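PDB 2B7K: protein SCO1, mitochondrial from Saccharomyces cerevisiae, which is required for accumulation of cytochrome c oxidase subunits 1 and 2 and is thought to act in mitochondrial copper transport or copper insertion into the oxidase. Local coordinates for residues S51-P54 / D55-D59; R163-D166 / E167-V171. All blocks are in the same frame, centred on the assembly; numbering follows the deposited sequence. Where two conformers were deposited one is given.

Contact 1. Residues S51-P54 / D55-D59; sequences SNCP and DICPD
Cys-53 and Cys-57 meet side by side where a loop turns into helix 56-75. The backbone N-H of Cys-57 donates to a sulfur: Cys-57 N lies 3.5 Å from Cys-53 SG, and the angle at the hydrogen is 151°. Cys-53 can accept because its SG stands anti to its own backbone N (chi1 174°) and so reaches over the first helical turn. The two SG atoms of Cys-53 and Cys-57 are 2.8 Å apart. That is too long for a disulfide, and the value is doubtful because Cys-57 was modelled in two conformers.

Ile-56 N donates to Pro-54 O at 2.8 Å, closing a gamma turn around Asp-55. This donor comes in from the side of the carbonyl, with a C=O...N angle of 101°. These residues form the CxxxC motif of the thioredoxin-like SCO domain, just after strand 44-49. By similarity, Cys-53, Cys-57 and His-144 bind copper. An alanine in place of Cys-53 would probably leave Cys-57 N without its sulfur acceptor and deprive the likely copper site of one ligand.

Asp-55 sits at the N-cap, but its side chain makes no capping bond. Asp-55 O takes the ordinary helical bond from Asp-59 N, 2.9 Å away. Pro-58 has no N-H to satisfy, and its CD packs 3.5 Å from Cys-53 O. Ile-56 CB lies 3.9 Å from Cys-53 SG, with Val-142 touching both side chains. Tyr-47 and Tyr-99 touch Cys-57, and Ser-51 OG is hydrogen-bonded to Asp-91 OD1.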
loop_
_atom_site.group_PDB
_atom_site.type_symbol
_atom_site.label_atom_id
_atom_site.label_comp_id
_atom_site.label_asym_id
_atom_site.label_seq_id
_atom_site.Cartn_x
_atom_site.Cartn_y
_atom_site.Cartn_z
ATOM N N SER A 51 9.051 -8.682 -4.565
ATOM C CA SER A 51 8.734 -9.525 -5.713
ATOM C C SER A 51 9.118 -10.990 -5.589
ATOM O O SER A 51 8.461 -11.843 -6.178
ATOM C CB SER A 51 9.344 -8.947 -6.999
ATOM O OG SER A 51 10.753 -9.083 -7.019
ATOM N N ASN A 52 10.167 -11.290 -4.834
ATOM C CA ASN A 52 10.589 -12.679 -4.679
ATOM C C ASN A 52 9.951 -13.389 -3.486
ATOM O O ASN A 52 10.422 -14.443 -3.058
ATOM C CB ASN A 52 12.115 -12.764 -4.579
ATOM C CG ASN A 52 12.799 -12.487 -5.904
ATOM O OD1 ASN A 52 13.224 -11.362 -6.181
ATOM N ND2 ASN A 52 12.897 -13.513 -6.739
ATOM N N CYS A 53 8.878 -12.810 -2.956
ATOM C CA CYS A 53 8.170 -13.393 -1.820
ATOM C C CYS A 53 7.287 -14.548 -2.285
ATOM O O CYS A 53 6.497 -14.408 -3.218
ATOM C CB CYS A 53 7.308 -12.330 -1.136
ATOM S SG CYS A 53 6.255 -12.971 0.192
ATOM N N PRO A 54 7.421 -15.717 -1.648
ATOM C CA PRO A 54 6.596 -16.852 -2.056
ATOM C C PRO A 54 5.264 -16.923 -1.304
ATOM O O PRO A 54 5.226 -16.821 -0.078
ATOM C CB PRO A 54 7.493 -18.042 -1.747
ATOM C CG PRO A 54 8.146 -17.608 -0.473
ATOM C CD PRO A 54 8.498 -16.149 -0.736
ATOM N N ASP A 55 4.177 -17.078 -2.056
ATOM C CA ASP A 55 2.838 -17.212 -1.488
ATOM C C ASP A 55 2.193 -15.978 -0.850
ATOM O O ASP A 55 1.216 -15.443 -1.376
ATOM C CB ASP A 55 2.838 -18.358 -0.473
ATOM C CG ASP A 55 3.333 -19.664 -1.071
ATOM O OD1 ASP A 55 3.571 -20.617 -0.301
ATOM O OD2 ASP A 55 3.482 -19.738 -2.309
ATOM N N ILE A 56 2.725 -15.535 0.287
ATOM C CA ILE A 56 2.165 -14.391 1.004
ATOM C C ILE A 56 1.916 -13.135 0.163
ATOM O O ILE A 56 0.770 -12.687 0.037
ATOM C CB ILE A 56 3.047 -14.013 2.222
ATOM C CG1 ILE A 56 2.949 -15.099 3.299
ATOM C CG2 ILE A 56 2.593 -12.684 2.809
ATOM C CD1 ILE A 56 3.447 -16.466 2.867
ATOM N N CYS A 57 2.859 -12.603 -0.371
ATOM C CA CYS A 57 2.717 -11.337 -1.080
ATOM C C CYS A 57 1.820 -11.493 -2.303
ATOM O O CYS A 57 0.930 -10.626 -2.534
ATOM C CB CYS A 57 4.090 -10.811 -1.508
ATOM S SG CYS A 57 5.183 -10.373 -0.135
ATOM N N PRO A 58 1.971 -12.522 -3.187
ATOM C CA PRO A 58 1.031 -12.706 -4.299
ATOM C C PRO A 58 -0.416 -12.835 -3.821
ATOM O O PRO A 58 -1.327 -12.256 -4.416
ATOM C CB PRO A 58 1.530 -13.985 -4.964
ATOM C CG PRO A 58 3.006 -13.937 -4.706
ATOM C CD PRO A 58 3.063 -13.510 -3.260
ATOM N N ASP A 59 -0.624 -13.596 -2.748
ATOM C CA ASP A 59 -1.968 -13.780 -2.205
ATOM C C ASP A 59 -2.556 -12.460 -1.699
ATOM O O ASP A 59 -3.748 -12.195 -1.878
ATOM C CB ASP A 59 -1.962 -14.796 -1.057
ATOM C CG ASP A 59 -1.633 -16.206 -1.518
ATOM O OD1 ASP A 59 -2.090 -16.607 -2.611
ATOM O OD2 ASP A 59 -0.932 -16.919 -0.774
#

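Contact 2. Residues R163-D166 / E167-V171; sequences RNYD and EKTGV
Asp-166 caps the N-terminal end of helix 169-180 with one carboxylate oxygen, OD2, which takes three bonds. Thr-169 N gives the shortest, 2.7 Å from Asp-166 OD2. It arrives nearly in line with the C-O bond and is almost straight at 165°. Lys-168 N, 2.9 Å from Asp-166 OD2, closes an Asx turn and comes from above the carboxylate plane. Thr-169 OG1 donates to the same OD2, also well out of that plane. The side chain gets there because CG of Asp-166 sits between its backbone N and carbonyl carbon (chi1 64°).

The other oxygen meets a like charge. Asp-166 OD1 is 3.1 Å from Glu-167 OE2, with the carboxylate planes 49° apart, so the pair probably repel. The cap's N-H donors would offset this in part.

Further out, the backbone completes the turn: Gly-170 N donates to Asp-166 O at 3.1 Å. Asp-166 O also accepts from Trp-67 NE1, and Lys-63 NZ holds Tyr-165 O, both from helix 56-75. The Tyr-165 ring lies obliquely against Gly-170 CA. Water 1 donates to Asn-164 O and to Thr-169 OG1, each oxygen 2.7 Å from the water.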
loop_
_atom_site.group_PDB
_atom_site.type_symbol
_atom_site.label_atom_id
_atom_site.label_comp_id
_atom_site.label_asym_id
_atom_site.label_seq_id
_atom_site.Cartn_x
_atom_site.Cartn_y
_atom_site.Cartn_z
ATOM N N ARG A 163 -4.467 -10.182 7.799
ATOM C CA ARG A 163 -4.953 -11.311 7.032
ATOM C C ARG A 163 -6.301 -11.837 7.489
ATOM O O ARG A 163 -6.919 -12.641 6.801
ATOM C CB ARG A 163 -3.918 -12.430 7.043
ATOM C CG ARG A 163 -2.656 -12.070 6.281
ATOM C CD ARG A 163 -1.863 -13.309 5.930
ATOM N NE ARG A 163 -1.225 -13.900 7.097
ATOM C CZ ARG A 163 -0.667 -15.106 7.107
ATOM N NH1 ARG A 163 -0.104 -15.563 8.213
ATOM N NH2 ARG A 163 -0.679 -15.857 6.010
ATOM N N ASN A 164 -6.765 -11.376 8.643
ATOM C CA ASN A 164 -8.055 -11.830 9.138
ATOM C C ASN A 164 -9.220 -11.161 8.427
ATOM O O ASN A 164 -10.385 -11.495 8.667
ATOM C CB ASN A 164 -8.131 -11.636 10.653
ATOM C CG ASN A 164 -7.353 -12.705 11.394
ATOM O OD1 ASN A 164 -7.681 -13.892 11.301
ATOM N ND2 ASN A 164 -6.315 -12.299 12.121
ATOM N N TYR A 165 -8.911 -10.203 7.556
ATOM C CA TYR A 165 -9.949 -9.556 6.769
ATOM C C TYR A 165 -9.963 -10.295 5.437
ATOM O O TYR A 165 -8.912 -10.515 4.834
ATOM C CB TYR A 165 -9.637 -8.079 6.523
ATOM C CG TYR A 165 -9.921 -7.182 7.701
ATOM C CD1 TYR A 165 -8.909 -6.816 8.587
ATOM C CD2 TYR A 165 -11.210 -6.695 7.929
ATOM C CE1 TYR A 165 -9.173 -5.982 9.671
ATOM C CE2 TYR A 165 -11.485 -5.864 9.007
ATOM C CZ TYR A 165 -10.461 -5.510 9.873
ATOM O OH TYR A 165 -10.730 -4.678 10.934
ATOM N N ASP A 166 -11.146 -10.689 4.984
ATOM C CA ASP A 166 -11.259 -11.406 3.721
ATOM C C ASP A 166 -11.746 -10.472 2.618
ATOM O O ASP A 166 -11.866 -9.268 2.831
ATOM C CB ASP A 166 -12.205 -12.603 3.872
ATOM C CG ASP A 166 -13.632 -12.193 4.197
ATOM O OD1 ASP A 166 -14.443 -13.091 4.512
ATOM O OD2 ASP A 166 -13.947 -10.986 4.135
ATOM N N GLU A 167 -12.026 -11.034 1.446
ATOM C CA GLU A 167 -12.469 -10.244 0.303
ATOM C C GLU A 167 -13.693 -9.366 0.561
ATOM O O GLU A 167 -13.893 -8.364 -0.127
ATOM C CB GLU A 167 -12.728 -11.162 -0.899
ATOM C CG GLU A 167 -13.837 -12.186 -0.703
ATOM C CD GLU A 167 -13.610 -13.085 0.498
ATOM O OE1 GLU A 167 -12.578 -13.790 0.531
ATOM O OE2 GLU A 167 -14.468 -13.086 1.408
ATOM N N LYS A 168 -14.503 -9.730 1.551
ATOM C CA LYS A 168 -15.705 -8.963 1.872
ATOM C C LYS A 168 -15.582 -8.033 3.076
ATOM O O LYS A 168 -15.935 -6.858 2.995
ATOM C CB LYS A 168 -16.897 -9.901 2.095
ATOM C CG LYS A 168 -17.645 -10.301 0.827
ATOM C CD LYS A 168 -16.780 -11.125 -0.109
ATOM C CE LYS A 168 -17.540 -11.518 -1.366
ATOM N NZ LYS A 168 -17.974 -10.327 -2.148
ATOM N N THR A 169 -15.093 -8.553 4.199
ATOM C CA THR A 169 -14.969 -7.727 5.396
ATOM C C THR A 169 -13.954 -6.600 5.236
ATOM O O THR A 169 -14.076 -5.558 5.881
ATOM C CB THR A 169 -14.594 -8.573 6.628
ATOM O OG1 THR A 169 -13.367 -9.261 6.383
ATOM C CG2 THR A 169 -15.691 -9.595 6.918
ATOM N N GLY A 170 -12.954 -6.808 4.386
ATOM C CA GLY A 170 -11.959 -5.772 4.163
ATOM C C GLY A 170 -12.611 -4.591 3.468
ATOM O O GLY A 170 -12.360 -3.432 3.794
ATOM N N VAL A 171 -13.460 -4.886 2.494
ATOM C CA VAL A 171 -14.149 -3.822 1.781
ATOM C C VAL A 171 -15.045 -3.041 2.745
ATOM O O VAL A 171 -15.056 -1.812 2.725
ATOM C CB VAL A 171 -15.006 -4.385 0.630
ATOM C CG1 VAL A 171 -15.918 -3.285 0.070
ATOM C CG2 VAL A 171 -14.101 -4.924 -0.471
HETATM O O HOH W 1 -12.951 -11.558 7.798
#

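Contacts 1 and 2 are both local turns that lead from a strand into a helix. Contact 1 opens helix 56-75 after strand 44-49, and contact 2 opens helix 169-180 after the edge strand 157-161. Their centres are 18 Å apart and they do not touch. Helix 56-75 joins them: it begins in contact 1, and further along it Trp-67 packs on Val-171 of contact 2. Contact 1 is partly buried, with two covered cysteines at the likely copper site. Contact 2 is a surface contact away from that site. Cys-53 sulfur and backbone oxygens accept in the first; in the second a carboxylate oxygen takes three bonds, beside backbone acceptors.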